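Local coordinates for putative uncharacterized protein (Thermotoga maritima, PDB 3CNL) that binds GTP as a circularly permuted GTPase and is probably required for a late step in assembly of the 50S ribosomal subunit, at residues Asn23-Val28 and Ser45-Ile50; Arg32-Thr37 and Ser244-Glu249; Arg101-Gly106 and Lys147-Pro152; Ala165-Leu170 and Phe189-Arg194. All blocks are in the same frame, centred on the assembly; numbering follows the deposited sequence.

Contact 1: residues Asn23-Val28 and Ser45-Ile50; sequences NTVVEV and SRKETI
Strands 24-28 and 48-50 run parallel as neighbours in the central sheet of the GTPase domain, and their pairing shows how main chains can carry most of a contact. Four backbone bonds zigzag across it. Glu-48 N gives to Asn-23 O at 3.0 Å, and Val-25 N returns a bond to Glu-48 O at 2.8 Å. Ile-50 N then reaches Val-25 O at 2.8 Å, and Glu-27 N closes on Ile-50 O at 2.9 Å. Val-25 spends both its polar atoms here, whereas Thr-24 and Val-26 turn theirs to strand 101-106.

Thr-24 and Glu-48 stand side by side on one face with Val-26 and Ile-50. With OG1 beside its own backbone N (chi1 -55°), Thr-24 donates to Asn-23 OD1 and lays CG2 3.4 Å from Glu-48 O. Glu-48 bends away at its second torsion to a salt bridge with Arg-77. Elsewhere Lys-47 CB meets Val-25 CG2 at 3.9 Å, while NZ binds the carbonyls of Leu-19 and Val-22.

With the carboxylate and ammonium ends engaged elsewhere, cohesion between these strands rests on peptide groups and aliphatic stems, so the register is probably set by the backbone more than by side-chain charge.

Contact 2: residues Arg32-Thr37 and Ser244-Glu249; sequences RAPFAT and SFERPE
Glu-246 OE1 is gripped by two consecutive backbone amides, Phe-35 N at 2.9 Å and Ala-36 N at 3.0 Å. Both meet it on its syn side but from opposite faces of the carboxylate, each 23° out of plane; the bond from Ala-36 is nearly straight, that from Phe-35 distinctly bent. The glutamate gets there with CG beside its own backbone N (chi1 -58°) and an extended chain beyond, passing Ala-33 CB, which lies 3.6 Å from OE1. Cut back to an alanine, this residue would probably leave the Phe-35 and Ala-36 amides without their acceptor and the turn less firmly tied to the tail.

That turn follows strand 24-30 and carries Asp-Ala-Arg-Ala-Pro, which fits the DARxP signature found ahead of G4 in circularly permuted GTPases of this family; a tail from beyond the last helix, more than 200 residues later, packs against it. The turn is also held from within, since Ala-33 O accepts from both Thr-37 N and Thr-37 OG1, on opposite faces of its plane.

The tail's own backbone joins in where Phe-245 N donates to Arg-32 O at 2.7 Å, with a weak second bond from Glu-246 N. The Phe-245 ring lies alongside Arg-32, its CE2 3.6 Å above one guanidinium face near the rim, with the two planes 51° apart. Asp-30 pairs with NH2 of this arginine, and the carbonyls of Val-235 and Ala-236 take further N-H groups.

Contact 3: residues Arg101-Gly106 and Lys147-Pro152; sequences RVLIVG and KILDTP
Ile-148 lays one branch against Val-102 and the other against Ile-104 where parallel strands 101-106 and 147-149 lie together in the P-loop GTPase fold, a worked case of side chains interlocking along a sheet. The first strand leads into the P-loop that holds the nucleotide; the second leads through Asp-Thr-Pro to Gly-153, which binds GTP.

With CG1 beside the backbone N (chi1 -55°), Ile-148 rests that branch against Val-102 CB at 3.9 Å. Its other branch, CG2, reaches forward to Ile-104 CG1 at 4.2 Å, so one isoleucine spans two bumps of the opposing strand. Without the two branches, as in an alanine, a gap is likely to open beside Val-102, with Ile-104 CG1 left lacking its neighbour across the strands.

On the reverse face Leu-103 CD1 meets Leu-149 CD1 at 3.8 Å, their chains slanting across each other. Near the strand start, Lys-147 CD lies over one face of the Arg-101 guanidinium, 3.8 Å from NH1; the same arginine makes a cation-pi contact with Trp-139.

Two backbone bonds, Val-102 N to Lys-147 O and Leu-149 N to Val-102 O, hold the pair until the second strand swings outward. Pro-152 brings it back, CB lying 3.5 Å from Ile-104 O. In the opening between sits a water that accepts from Ile-104 N and donates to Thr-151 O and, at 2.7 Å, to Leu-149 O.

Contact 4: residues Ala165-Leu170 and Phe189-Arg194; sequences AAKLLL and FEIFAR
Ile-191 holds CG1 beside its backbone N and CG2 anti to it (chi1 -63°), while Leu-170 holds CG beside its own N (chi1 -76°), and these two settings turn the branched ends toward each other. Leu-170 CD1 meets Ile-191 CG2 at 3.7 Å. The other end of the isoleucine, CD1, runs on to Ala-166 CB at 4.1 Å and to Lys-167 CG at 4.0 Å. Ile-191 thus wedges against Ala-166 and Leu-170, about one turn apart on helix 162-170, and the neighbouring Lys-167, whose chain it crosses at about a right angle.

The two helical segments belong to the run of helices that follows the last strand, 147-154, in the chain. Their axes come within 10.0 Å and cross at -63°. Leu-170 also puts CD2 4.2 Å from Phe-192 CB, but the phenylalanine ring leads away to an edge-to-face meeting with Phe-231. Helix 224-236 adds Phe-232 and Val-235, bringing a third helix against the same leucine. Lys-167 lends this contact its aliphatic stem, while NZ pairs with Asp-163 in its own helix.

Between the segments the attraction is therefore dispersive and hydrophobic: with no polar bond to dictate direction, the fit of Ile-191 and Leu-170 is what matches the two helix surfaces.

How the contacts relate
The four contacts divide by place in the fold. Contacts 1 and 3 are partly buried and belong to one sheet, where strands 24-30 and 101-106 are neighbours: Val-26 O accepts from Val-105 N, and Val-26 packs on Ile-104. Backbone bonds lead in both, although contact 3 loses regular pairing and admits a water. Contacts 2 and 4 are buried and lie on the far side of the chain's centre from contact 3. Contact 2 satisfies loop amides with a carboxylate, whereas contact 4 is apolar helix packing; the two meet where Phe-245 O touches Ile-191 CG2 and through a long, weak ion pair from Glu-246 to Lys-167. Contact 2 thus joins the GTPase domain to the tail beside the helices.

Contact 1: residues Asn23-Val28 and Ser45-Ile50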
loop_
_atom_site.group_PDB
_atom_site.type_symbol
_atom_site.label_atom_id
_atom_site.label_comp_id
_atom_site.label_asym_id
_atom_site.label_seq_id
_atom_site.Cartn_x
_atom_site.Cartn_y
_atom_site.Cartn_z
ATOM N N ASN A 23 -7.482 11.891 -17.438
ATOM C CA ASN A 23 -6.833 13.172 -17.221
ATOM C C ASN A 23 -6.455 13.374 -15.752
ATOM O O ASN A 23 -5.812 14.360 -15.409
ATOM C CB ASN A 23 -7.711 14.334 -17.749
ATOM C CG ASN A 23 -9.059 14.458 -17.031
ATOM O OD1 ASN A 23 -9.212 14.076 -15.868
ATOM N ND2 ASN A 23 -10.046 15.016 -17.734
ATOM N N THR A 24 -6.864 12.422 -14.909
ATOM C CA THR A 24 -6.629 12.446 -13.472
ATOM C C THR A 24 -6.211 11.042 -12.984
ATOM O O THR A 24 -6.709 10.030 -13.483
ATOM C CB THR A 24 -7.916 12.923 -12.737
ATOM O OG1 THR A 24 -8.322 14.187 -13.279
ATOM C CG2 THR A 24 -7.722 13.048 -11.202
ATOM N N VAL A 25 -5.310 11.017 -11.999
ATOM C CA VAL A 25 -4.747 9.806 -11.397
ATOM C C VAL A 25 -4.809 9.913 -9.869
ATOM O O VAL A 25 -4.290 10.880 -9.288
ATOM C CB VAL A 25 -3.232 9.634 -11.789
ATOM C CG1 VAL A 25 -2.577 8.494 -11.004
ATOM C CG2 VAL A 25 -3.093 9.369 -13.278
ATOM N N VAL A 26 -5.446 8.917 -9.245
ATOM C CA VAL A 26 -5.409 8.731 -7.792
ATOM C C VAL A 26 -4.409 7.608 -7.495
ATOM O O VAL A 26 -4.631 6.424 -7.824
ATOM C CB VAL A 26 -6.807 8.408 -7.216
ATOM C CG1 VAL A 26 -6.730 8.155 -5.696
ATOM C CG2 VAL A 26 -7.797 9.546 -7.522
ATOM N N GLU A 27 -3.279 8.009 -6.930
ATOM C CA GLU A 27 -2.227 7.079 -6.552
ATOM C C GLU A 27 -2.509 6.573 -5.133
ATOM O O GLU A 27 -2.415 7.316 -4.147
ATOM C CB GLU A 27 -0.878 7.781 -6.675
ATOM C CG GLU A 27 0.337 6.906 -6.492
ATOM C CD GLU A 27 1.612 7.733 -6.453
ATOM O OE1 GLU A 27 2.681 7.183 -6.730
ATOM O OE2 GLU A 27 1.556 8.943 -6.118
ATOM N N VAL A 28 -2.884 5.304 -5.050
ATOM C CA VAL A 28 -3.224 4.681 -3.776
ATOM C C VAL A 28 -1.963 4.057 -3.140
ATOM O O VAL A 28 -1.455 3.013 -3.595
ATOM C CB VAL A 28 -4.389 3.679 -3.918
ATOM C CG1 VAL A 28 -4.758 3.031 -2.542
ATOM C CG2 VAL A 28 -5.618 4.351 -4.553
ATOM N N SER A 45 3.173 12.901 -14.967
ATOM C CA SER A 45 3.395 14.360 -15.039
ATOM C C SER A 45 2.457 15.125 -16.003
ATOM O O SER A 45 2.387 16.357 -15.954
ATOM C CB SER A 45 4.879 14.687 -15.322
ATOM O OG SER A 45 5.336 14.054 -16.510
ATOM N N ARG A 46 1.737 14.400 -16.863
ATOM C CA ARG A 46 0.767 15.021 -17.786
ATOM C C ARG A 46 -0.685 14.966 -17.256
ATOM O O ARG A 46 -1.621 15.452 -17.904
ATOM C CB ARG A 46 0.870 14.384 -19.186
ATOM C CG ARG A 46 2.137 14.802 -19.966
ATOM C CD ARG A 46 2.224 14.190 -21.385
ATOM N NE ARG A 46 0.952 14.204 -22.125
ATOM C CZ ARG A 46 0.356 15.298 -22.609
ATOM N NH1 ARG A 46 -0.800 15.195 -23.259
ATOM N NH2 ARG A 46 0.902 16.496 -22.441
ATOM N N LYS A 47 -0.857 14.366 -16.076
ATOM C CA LYS A 47 -2.177 14.185 -15.471
ATOM C C LYS A 47 -2.257 14.917 -14.155
ATOM O O LYS A 47 -1.231 15.230 -13.554
ATOM C CB LYS A 47 -2.470 12.695 -15.233
ATOM C CG LYS A 47 -2.053 11.785 -16.377
ATOM C CD LYS A 47 -2.988 11.869 -17.574
ATOM C CE LYS A 47 -2.429 11.048 -18.725
ATOM N NZ LYS A 47 -3.372 10.966 -19.879
ATOM N N GLU A 48 -3.480 15.187 -13.707
ATOM C CA GLU A 48 -3.706 15.698 -12.363
ATOM C C GLU A 48 -3.594 14.521 -11.401
ATOM O O GLU A 48 -4.399 13.590 -11.453
ATOM C CB GLU A 48 -5.082 16.380 -12.264
ATOM C CG GLU A 48 -5.429 16.938 -10.888
ATOM C CD GLU A 48 -4.516 18.069 -10.451
ATOM O OE1 GLU A 48 -3.954 18.750 -11.333
ATOM O OE2 GLU A 48 -4.355 18.280 -9.225
ATOM N N THR A 49 -2.592 14.560 -10.532
ATOM C CA THR A 49 -2.307 13.432 -9.642
ATOM C C THR A 49 -2.661 13.776 -8.193
ATOM O O THR A 49 -2.296 14.838 -7.692
ATOM C CB THR A 49 -0.832 13.002 -9.734
ATOM O OG1 THR A 49 -0.533 12.600 -11.077
ATOM C CG2 THR A 49 -0.512 11.845 -8.767
ATOM N N ILE A 50 -3.404 12.873 -7.558
ATOM C CA ILE A 50 -3.708 12.953 -6.129
ATOM C C ILE A 50 -2.984 11.799 -5.418
ATOM O O ILE A 50 -3.155 10.635 -5.787
ATOM C CB ILE A 50 -5.223 12.835 -5.895
ATOM C CG1 ILE A 50 -5.980 13.855 -6.770
ATOM C CG2 ILE A 50 -5.577 12.991 -4.395
ATOM C CD1 ILE A 50 -7.484 13.734 -6.673
#

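Contact 2: residues Arg32-Thr37 and Ser244-Glu249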
loop_
_atom_site.group_PDB
_atom_site.type_symbol
_atom_site.label_atom_id
_atom_site.label_comp_id
_atom_site.label_asym_id
_atom_site.label_seq_id
_atom_site.Cartn_x
_atom_site.Cartn_y
_atom_site.Cartn_z
ATOM N N ARG A 32 1.605 3.721 5.844
ATOM C CA ARG A 32 2.693 3.190 6.699
ATOM C C ARG A 32 4.046 3.177 5.977
ATOM O O ARG A 32 5.131 3.116 6.602
ATOM C CB ARG A 32 2.335 1.792 7.182
ATOM C CG ARG A 32 1.071 1.736 8.015
ATOM C CD ARG A 32 0.618 0.298 8.319
ATOM N NE ARG A 32 0.271 -0.441 7.085
ATOM C CZ ARG A 32 0.075 -1.761 7.030
ATOM N NH1 ARG A 32 0.192 -2.494 8.137
ATOM N NH2 ARG A 32 -0.239 -2.365 5.876
ATOM N N ALA A 33 3.988 3.231 4.652
ATOM C CA ALA A 33 5.204 3.206 3.838
ATOM C C ALA A 33 4.988 4.018 2.565
ATOM O O ALA A 33 4.878 3.437 1.498
ATOM C CB ALA A 33 5.561 1.722 3.469
ATOM N N PRO A 34 4.872 5.358 2.671
ATOM C CA PRO A 34 4.580 6.173 1.478
ATOM C C PRO A 34 5.610 6.219 0.369
ATOM O O PRO A 34 5.218 6.422 -0.783
ATOM C CB PRO A 34 4.326 7.583 2.053
ATOM C CG PRO A 34 3.964 7.316 3.473
ATOM C CD PRO A 34 4.855 6.182 3.891
ATOM N N PHE A 35 6.902 6.070 0.681
ATOM C CA PHE A 35 7.898 6.009 -0.384
ATOM C C PHE A 35 7.877 4.618 -1.018
ATOM O O PHE A 35 7.801 4.482 -2.244
ATOM C CB PHE A 35 9.315 6.345 0.103
ATOM C CG PHE A 35 9.613 7.829 0.231
ATOM C CD1 PHE A 35 8.898 8.787 -0.486
ATOM C CD2 PHE A 35 10.648 8.255 1.054
ATOM C CE1 PHE A 35 9.187 10.135 -0.350
ATOM C CE2 PHE A 35 10.960 9.613 1.187
ATOM C CZ PHE A 35 10.240 10.543 0.488
ATOM N N ALA A 36 7.904 3.583 -0.184
ATOM C CA ALA A 36 7.956 2.231 -0.687
ATOM C C ALA A 36 6.818 1.965 -1.642
ATOM O O ALA A 36 7.036 1.334 -2.677
ATOM C CB ALA A 36 7.970 1.192 0.481
ATOM N N THR A 37 5.614 2.459 -1.313
ATOM C CA THR A 37 4.396 2.189 -2.095
ATOM C C THR A 37 4.049 3.286 -3.131
ATOM O O THR A 37 2.932 3.332 -3.643
ATOM C CB THR A 37 3.157 1.922 -1.191
ATOM O OG1 THR A 37 2.910 3.057 -0.349
ATOM C CG2 THR A 37 3.368 0.648 -0.328
ATOM N N SER A 244 3.877 2.286 11.715
ATOM C CA SER A 244 4.353 2.708 10.396
ATOM C C SER A 244 5.785 2.230 10.149
ATOM O O SER A 244 6.476 1.838 11.086
ATOM C CB SER A 244 4.258 4.227 10.228
ATOM O OG SER A 244 2.911 4.652 10.202
ATOM N N PHE A 245 6.232 2.257 8.894
ATOM C CA PHE A 245 7.498 1.602 8.539
ATOM C C PHE A 245 8.515 2.541 7.922
ATOM O O PHE A 245 9.647 2.127 7.670
ATOM C CB PHE A 245 7.264 0.393 7.610
ATOM C CG PHE A 245 6.111 -0.509 8.040
ATOM C CD1 PHE A 245 6.152 -1.191 9.254
ATOM C CD2 PHE A 245 5.023 -0.704 7.206
ATOM C CE1 PHE A 245 5.103 -2.014 9.649
ATOM C CE2 PHE A 245 3.973 -1.531 7.582
ATOM C CZ PHE A 245 4.004 -2.179 8.811
ATOM N N GLU A 246 8.088 3.779 7.660
ATOM C CA GLU A 246 8.923 4.836 7.069
ATOM C C GLU A 246 8.495 6.176 7.647
ATOM O O GLU A 246 7.305 6.379 7.900
ATOM C CB GLU A 246 8.683 4.954 5.564
ATOM C CG GLU A 246 8.915 3.749 4.784
ATOM C CD GLU A 246 8.977 4.021 3.326
ATOM O OE1 GLU A 246 7.919 4.340 2.741
ATOM O OE2 GLU A 246 10.083 3.874 2.761
ATOM N N ARG A 247 9.471 7.078 7.797
ATOM C CA ARG A 247 9.307 8.476 8.226
ATOM C C ARG A 247 9.956 9.399 7.188
ATOM O O ARG A 247 10.987 9.038 6.630
ATOM C CB ARG A 247 10.048 8.713 9.545
ATOM C CG ARG A 247 9.490 8.046 10.774
ATOM C CD ARG A 247 10.611 7.905 11.818
ATOM N NE ARG A 247 11.571 9.019 11.777
ATOM C CZ ARG A 247 12.536 9.229 12.679
ATOM N NH1 ARG A 247 12.688 8.402 13.710
ATOM N NH2 ARG A 247 13.355 10.273 12.555
ATOM N N PRO A 248 9.378 10.605 6.950
ATOM C CA PRO A 248 9.877 11.500 5.890
ATOM C C PRO A 248 11.407 11.641 5.617
ATOM O O PRO A 248 11.739 11.841 4.445
ATOM C CB PRO A 248 9.181 12.830 6.186
ATOM C CG PRO A 248 7.889 12.426 6.797
ATOM C CD PRO A 248 8.186 11.181 7.615
ATOM N N GLU A 249 12.357 11.592 6.564
ATOM C CA GLU A 249 12.362 12.010 7.982
ATOM C C GLU A 249 13.619 11.576 8.788
ATOM O O GLU A 249 13.882 12.205 9.813
ATOM C CB GLU A 249 11.113 11.665 8.779
ATOM C CG GLU A 249 10.705 12.722 9.800
ATOM C CD GLU A 249 10.054 12.127 11.028
ATOM O OE1 GLU A 249 8.812 11.993 11.027
ATOM O OE2 GLU A 249 10.775 11.789 11.998
#

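Contact 3: residues Arg101-Gly106 and Lys147-Pro152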
loop_
_atom_site.group_PDB
_atom_site.type_symbol
_atom_site.label_atom_id
_atom_site.label_comp_id
_atom_site.label_asym_id
_atom_site.label_seq_id
_atom_site.Cartn_x
_atom_site.Cartn_y
_atom_site.Cartn_z
ATOM N N ARG A 101 -11.653 12.585 -15.444
ATOM C CA ARG A 101 -11.772 11.189 -15.832
ATOM C C ARG A 101 -10.613 10.517 -15.118
ATOM O O ARG A 101 -9.467 10.837 -15.365
ATOM C CB ARG A 101 -11.645 11.034 -17.336
ATOM C CG ARG A 101 -12.647 11.860 -18.098
ATOM C CD ARG A 101 -12.166 12.088 -19.522
ATOM N NE ARG A 101 -12.723 11.076 -20.407
ATOM C CZ ARG A 101 -13.998 11.053 -20.797
ATOM N NH1 ARG A 101 -14.874 11.994 -20.384
ATOM N NH2 ARG A 101 -14.402 10.085 -21.600
ATOM N N VAL A 102 -10.932 9.609 -14.206
ATOM C CA VAL A 102 -9.973 9.205 -13.192
ATOM C C VAL A 102 -9.513 7.750 -13.359
ATOM O O VAL A 102 -10.325 6.858 -13.596
ATOM C CB VAL A 102 -10.572 9.448 -11.765
ATOM C CG1 VAL A 102 -9.590 9.073 -10.664
ATOM C CG2 VAL A 102 -11.037 10.916 -11.602
ATOM N N LEU A 103 -8.204 7.537 -13.241
ATOM C CA LEU A 103 -7.642 6.196 -13.052
ATOM C C LEU A 103 -7.158 6.063 -11.612
ATOM O O LEU A 103 -6.408 6.901 -11.098
ATOM C CB LEU A 103 -6.481 5.919 -14.021
ATOM C CG LEU A 103 -5.663 4.623 -13.819
ATOM C CD1 LEU A 103 -6.430 3.356 -14.205
ATOM C CD2 LEU A 103 -4.319 4.646 -14.562
ATOM N N ILE A 104 -7.611 5.003 -10.961
ATOM C CA ILE A 104 -7.066 4.595 -9.672
ATOM C C ILE A 104 -5.854 3.690 -9.945
ATOM O O ILE A 104 -5.987 2.687 -10.648
ATOM C CB ILE A 104 -8.131 3.794 -8.865
ATOM C CG1 ILE A 104 -9.413 4.606 -8.662
ATOM C CG2 ILE A 104 -7.573 3.297 -7.499
ATOM C CD1 ILE A 104 -9.209 6.001 -8.066
ATOM N N VAL A 105 -4.689 4.016 -9.379
ATOM C CA VAL A 105 -3.484 3.213 -9.612
ATOM C C VAL A 105 -2.649 2.986 -8.327
ATOM O O VAL A 105 -2.721 3.768 -7.377
ATOM C CB VAL A 105 -2.584 3.849 -10.704
ATOM C CG1 VAL A 105 -1.853 5.073 -10.162
ATOM C CG2 VAL A 105 -1.568 2.843 -11.198
ATOM N N GLY A 106 -1.840 1.927 -8.318
ATOM C CA GLY A 106 -0.961 1.661 -7.164
ATOM C C GLY A 106 -0.308 0.292 -7.216
ATOM O O GLY A 106 -0.643 -0.543 -8.071
ATOM N N LYS A 147 -16.133 10.869 -14.213
ATOM C CA LYS A 147 -16.015 9.479 -14.632
ATOM C C LYS A 147 -14.828 8.802 -13.946
ATOM O O LYS A 147 -13.727 9.357 -13.928
ATOM C CB LYS A 147 -15.825 9.413 -16.149
ATOM C CG LYS A 147 -17.114 9.522 -16.938
ATOM C CD LYS A 147 -16.838 9.447 -18.414
ATOM C CE LYS A 147 -18.119 9.549 -19.207
ATOM N NZ LYS A 147 -18.744 10.896 -19.036
ATOM N N ILE A 148 -15.058 7.615 -13.377
ATOM C CA ILE A 148 -13.964 6.810 -12.798
ATOM C C ILE A 148 -13.895 5.403 -13.429
ATOM O O ILE A 148 -14.910 4.711 -13.478
ATOM C CB ILE A 148 -14.046 6.783 -11.234
ATOM C CG1 ILE A 148 -14.074 8.230 -10.699
ATOM C CG2 ILE A 148 -12.833 6.023 -10.625
ATOM C CD1 ILE A 148 -14.675 8.403 -9.312
ATOM N N LEU A 149 -12.725 5.016 -13.959
ATOM C CA LEU A 149 -12.502 3.647 -14.469
ATOM C C LEU A 149 -12.766 2.614 -13.389
ATOM O O LEU A 149 -12.257 2.744 -12.278
ATOM C CB LEU A 149 -11.078 3.470 -15.002
ATOM C CG LEU A 149 -10.745 4.135 -16.338
ATOM C CD1 LEU A 149 -9.269 4.066 -16.636
ATOM C CD2 LEU A 149 -11.542 3.493 -17.477
ATOM N N ASP A 150 -13.551 1.586 -13.709
ATOM C CA ASP A 150 -13.982 0.643 -12.683
ATOM C C ASP A 150 -12.926 -0.414 -12.333
ATOM O O ASP A 150 -13.164 -1.254 -11.456
ATOM C CB ASP A 150 -15.342 -0.014 -13.031
ATOM C CG ASP A 150 -15.256 -0.980 -14.197
ATOM O OD1 ASP A 150 -14.222 -1.030 -14.913
ATOM O OD2 ASP A 150 -16.247 -1.699 -14.426
ATOM N N THR A 151 -11.789 -0.384 -13.033
ATOM C CA THR A 151 -10.654 -1.263 -12.722
ATOM C C THR A 151 -9.370 -0.469 -12.468
ATOM O O THR A 151 -9.022 0.431 -13.246
ATOM C CB THR A 151 -10.408 -2.354 -13.808
ATOM O OG1 THR A 151 -9.720 -1.796 -14.939
ATOM C CG2 THR A 151 -11.704 -2.944 -14.273
ATOM N N PRO A 152 -8.641 -0.817 -11.386
ATOM C CA PRO A 152 -7.415 -0.093 -11.097
ATOM C C PRO A 152 -6.262 -0.555 -11.976
ATOM O O PRO A 152 -6.282 -1.676 -12.491
ATOM C CB PRO A 152 -7.140 -0.450 -9.631
ATOM C CG PRO A 152 -7.713 -1.785 -9.464
ATOM C CD PRO A 152 -8.907 -1.872 -10.392
HETATM O O HOH W 1 -9.630 3.024 -11.885
#

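Contact 4: residues Ala165-Leu170 and Phe189-Arg194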
loop_
_atom_site.group_PDB
_atom_site.type_symbol
_atom_site.label_atom_id
_atom_site.label_comp_id
_atom_site.label_asym_id
_atom_site.label_seq_id
_atom_site.Cartn_x
_atom_site.Cartn_y
_atom_site.Cartn_z
ATOM N N ALA A 165 12.258 -4.045 -0.729
ATOM C CA ALA A 165 11.591 -5.348 -0.647
ATOM C C ALA A 165 11.004 -5.588 0.751
ATOM O O ALA A 165 9.867 -6.041 0.881
ATOM C CB ALA A 165 12.562 -6.473 -1.035
ATOM N N ALA A 166 11.776 -5.266 1.789
ATOM C CA ALA A 166 11.357 -5.475 3.166
ATOM C C ALA A 166 10.080 -4.670 3.464
ATOM O O ALA A 166 9.139 -5.199 4.026
ATOM C CB ALA A 166 12.470 -5.071 4.105
ATOM N N LYS A 167 10.051 -3.412 3.032
ATOM C CA LYS A 167 8.901 -2.513 3.253
ATOM C C LYS A 167 7.648 -2.935 2.473
ATOM O O LYS A 167 6.517 -2.920 3.004
ATOM C CB LYS A 167 9.313 -1.069 2.951
ATOM C CG LYS A 167 10.102 -0.434 4.091
ATOM C CD LYS A 167 10.941 0.729 3.621
ATOM C CE LYS A 167 11.560 1.425 4.835
ATOM N NZ LYS A 167 12.556 2.458 4.415
ATOM N N LEU A 168 7.847 -3.327 1.221
ATOM C CA LEU A 168 6.760 -3.916 0.432
ATOM C C LEU A 168 6.246 -5.233 1.010
ATOM O O LEU A 168 5.057 -5.540 0.891
ATOM C CB LEU A 168 7.161 -4.093 -1.030
ATOM C CG LEU A 168 7.428 -2.830 -1.854
ATOM C CD1 LEU A 168 7.991 -3.216 -3.211
ATOM C CD2 LEU A 168 6.105 -2.046 -2.021
ATOM N N LEU A 169 7.126 -6.028 1.605
ATOM C CA LEU A 169 6.675 -7.199 2.359
ATOM C C LEU A 169 5.777 -6.831 3.537
ATOM O O LEU A 169 4.740 -7.468 3.790
ATOM C CB LEU A 169 7.894 -8.006 2.866
ATOM C CG LEU A 169 7.646 -9.218 3.759
ATOM C CD1 LEU A 169 6.902 -10.275 2.977
ATOM C CD2 LEU A 169 9.003 -9.775 4.236
ATOM N N LEU A 170 6.202 -5.827 4.290
ATOM C CA LEU A 170 5.480 -5.402 5.503
ATOM C C LEU A 170 4.059 -4.862 5.208
ATOM O O LEU A 170 3.167 -4.969 6.038
ATOM C CB LEU A 170 6.321 -4.334 6.252
ATOM C CG LEU A 170 7.540 -4.804 7.046
ATOM C CD1 LEU A 170 8.519 -3.679 7.415
ATOM C CD2 LEU A 170 7.129 -5.541 8.299
ATOM N N PHE A 189 11.886 -7.564 9.636
ATOM C CA PHE A 189 11.725 -7.735 11.088
ATOM C C PHE A 189 12.392 -6.571 11.849
ATOM O O PHE A 189 11.802 -6.015 12.765
ATOM C CB PHE A 189 12.260 -9.104 11.578
ATOM C CG PHE A 189 12.094 -9.309 13.053
ATOM C CD1 PHE A 189 10.823 -9.461 13.604
ATOM C CD2 PHE A 189 13.194 -9.305 13.901
ATOM C CE1 PHE A 189 10.658 -9.620 14.993
ATOM C CE2 PHE A 189 13.039 -9.465 15.280
ATOM C CZ PHE A 189 11.776 -9.628 15.819
ATOM N N GLU A 190 13.596 -6.183 11.437
ATOM C CA GLU A 190 14.296 -5.040 12.047
ATOM C C GLU A 190 13.434 -3.762 12.016
ATOM O O GLU A 190 13.292 -3.059 13.022
ATOM C CB GLU A 190 15.634 -4.811 11.331
ATOM C CG GLU A 190 16.474 -3.671 11.876
ATOM C CD GLU A 190 17.831 -3.601 11.193
ATOM O OE1 GLU A 190 18.842 -3.891 11.865
ATOM O OE2 GLU A 190 17.892 -3.302 9.981
ATOM N N ILE A 191 12.851 -3.479 10.861
ATOM C CA ILE A 191 11.972 -2.317 10.697
ATOM C C ILE A 191 10.771 -2.433 11.612
ATOM O O ILE A 191 10.440 -1.479 12.333
ATOM C CB ILE A 191 11.513 -2.131 9.223
ATOM C CG1 ILE A 191 12.707 -1.843 8.320
ATOM C CG2 ILE A 191 10.457 -0.987 9.102
ATOM C CD1 ILE A 191 12.399 -2.087 6.848
ATOM N N PHE A 192 10.146 -3.614 11.620
ATOM C CA PHE A 192 9.044 -3.872 12.521
ATOM C C PHE A 192 9.458 -3.667 13.990
ATOM O O PHE A 192 8.822 -2.904 14.736
ATOM C CB PHE A 192 8.479 -5.287 12.310
ATOM C CG PHE A 192 7.396 -5.632 13.273
ATOM C CD1 PHE A 192 6.118 -5.116 13.098
ATOM C CD2 PHE A 192 7.662 -6.428 14.398
ATOM C CE1 PHE A 192 5.113 -5.407 14.002
ATOM C CE2 PHE A 192 6.656 -6.724 15.314
ATOM C CZ PHE A 192 5.386 -6.217 15.116
ATOM N N ALA A 193 10.527 -4.347 14.382
ATOM C CA ALA A 193 10.989 -4.370 15.758
ATOM C C ALA A 193 11.262 -2.961 16.234
ATOM O O ALA A 193 10.803 -2.578 17.311
ATOM C CB ALA A 193 12.235 -5.216 15.882
ATOM N N ARG A 194 11.975 -2.180 15.423
ATOM C CA ARG A 194 12.200 -0.774 15.744
ATOM C C ARG A 194 10.906 0.038 15.874
ATOM O O ARG A 194 10.778 0.811 16.814
ATOM C CB ARG A 194 13.142 -0.119 14.735
ATOM C CG ARG A 194 14.597 -0.573 14.881
ATOM C CD ARG A 194 15.551 0.626 14.854
ATOM N NE ARG A 194 15.404 1.469 16.047
ATOM C CZ ARG A 194 15.662 2.776 16.094
ATOM N NH1 ARG A 194 16.076 3.430 15.010
ATOM N NH2 ARG A 194 15.493 3.435 17.235
#